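Local coordinates for protein Phi class glutathione transferase GSTF1 (PDB 4RI6) that probably conjugates glutathione to electrophilic substrates, releasing a halide from organic halides, as a Phi class glutathione transferase active in detoxification, at residues Lys134-Val137 with Asp138-Ala141. Residues are numbered along the deposited sequence; the frame is centred on the assembly and turned at random.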
loop_
_atom_site.group_PDB
_atom_site.type_symbol
_atom_site.label_atom_id
_atom_site.label_comp_id
_atom_site.label_asym_id
_atom_site.label_seq_id
_atom_site.Cartn_x
_atom_site.Cartn_y
_atom_site.Cartn_z
ATOM N N LYS A 134 -4.595 5.341 22.637
ATOM C CA LYS A 134 -4.904 3.984 23.097
ATOM C C LYS A 134 -5.487 3.142 21.960
ATOM O O LYS A 134 -5.143 1.974 21.807
ATOM C CB LYS A 134 -5.860 3.995 24.295
ATOM C CG LYS A 134 -6.332 2.570 24.680
ATOM C CD LYS A 134 -7.317 2.552 25.839
ATOM C CE LYS A 134 -8.227 1.344 25.775
ATOM N NZ LYS A 134 -7.446 0.104 25.935
ATOM N N LYS A 135 -6.374 3.731 21.173
ATOM C CA LYS A 135 -6.988 3.018 20.055
ATOM C C LYS A 135 -5.932 2.494 19.080
ATOM O O LYS A 135 -6.006 1.342 18.625
ATOM C CB LYS A 135 -7.976 3.934 19.343
ATOM C CG LYS A 135 -8.781 3.294 18.242
ATOM C CD LYS A 135 -9.948 4.218 17.858
ATOM C CE LYS A 135 -10.583 3.853 16.517
ATOM N NZ LYS A 135 -10.844 2.397 16.376
ATOM N N ASN A 136 -4.946 3.329 18.760
ATOM C CA ASN A 136 -3.911 2.922 17.809
ATOM C C ASN A 136 -2.856 2.001 18.412
ATOM O O ASN A 136 -2.371 1.103 17.734
ATOM C CB ASN A 136 -3.260 4.161 17.202
ATOM C CG ASN A 136 -4.167 4.824 16.193
ATOM O OD1 ASN A 136 -4.872 4.126 15.451
ATOM N ND2 ASN A 136 -4.170 6.153 16.163
ATOM N N VAL A 137 -2.500 2.218 19.678
ATOM C CA VAL A 137 -1.671 1.268 20.412
ATOM C C VAL A 137 -2.316 -0.108 20.380
ATOM O O VAL A 137 -1.652 -1.091 20.106
ATOM C CB VAL A 137 -1.468 1.722 21.870
ATOM C CG1 VAL A 137 -0.940 0.593 22.753
ATOM C CG2 VAL A 137 -0.541 2.939 21.921
ATOM N N ASP A 138 -3.606 -0.186 20.670
ATOM C CA ASP A 138 -4.258 -1.486 20.734
ATOM C C ASP A 138 -4.303 -2.144 19.350
ATOM O O ASP A 138 -4.138 -3.352 19.217
ATOM C CB ASP A 138 -5.679 -1.361 21.311
ATOM C CG ASP A 138 -5.703 -1.080 22.815
ATOM O OD1 ASP A 138 -4.665 -1.228 23.502
ATOM O OD2 ASP A 138 -6.799 -0.731 23.318
ATOM N N LYS A 139 -4.573 -1.362 18.313
ATOM C CA LYS A 139 -4.503 -1.877 16.940
ATOM C C LYS A 139 -3.117 -2.414 16.609
ATOM O O LYS A 139 -2.971 -3.469 16.018
ATOM C CB LYS A 139 -4.869 -0.787 15.933
ATOM C CG LYS A 139 -6.331 -0.519 15.816
ATOM C CD LYS A 139 -6.568 0.505 14.730
ATOM C CE LYS A 139 -8.048 0.810 14.534
ATOM N NZ LYS A 139 -8.213 1.884 13.519
ATOM N N LEU A 140 -2.085 -1.677 16.984
ATOM C CA LEU A 140 -0.754 -2.079 16.619
ATOM C C LEU A 140 -0.352 -3.326 17.413
ATOM O O LEU A 140 0.335 -4.204 16.897
ATOM C CB LEU A 140 0.221 -0.924 16.858
ATOM C CG LEU A 140 1.688 -1.184 16.500
ATOM C CD1 LEU A 140 1.860 -1.693 15.064
ATOM C CD2 LEU A 140 2.512 0.083 16.711
ATOM N N ALA A 141 -0.782 -3.394 18.665
ATOM C CA ALA A 141 -0.521 -4.555 19.493
ATOM C C ALA A 141 -1.080 -5.816 18.853
ATOM O O ALA A 141 -0.412 -6.863 18.837
ATOM C CB ALA A 141 -1.085 -4.349 20.885
HETATM O O HOH W 1 -11.564 2.299 13.822
HETATM O O HOH W 2 -7.639 4.172 15.121
#
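K134 reaches one helical turn forward to D138 and forms a salt bridge, with NZ 2.8 Å from D138 OD2. The oxygen offers its syn lone pair. The lysine chain runs extended as far as CE. Its last torsion then bends (chi4 64°) and turns NZ toward D138 OD2.

Both residues sit on helix 130-150, in the C-terminal helical domain of the GST fold. Four backbone bonds of the i to i+4 kind join the two turns; the last, from A141 N to V137 O, is 2.9 Å long.

The tight side faces the protein. V137 and L140 are buried there. Both touch L185 of helix 184-187; V137 also meets L117, and L140 meets F110, of helix 93-122. N136 is buried against helix 93-122 too.

The solvent side is looser. K135 and K139 lie alongside each other and point the same way, their NZ atoms 3.9 Å apart. Water 1 accepts a bond from K135 NZ at 2.7 Å and a weak one from K139 NZ. Water 2 accepts from K139 NZ at 2.9 Å and donates to N136 OD1, linking the buried amide to the exposed lysine.

The K134-D138 pair probably offsets one charge of each sign, whereas the neighbouring ammonium groups probably repel each other, partly screened by water.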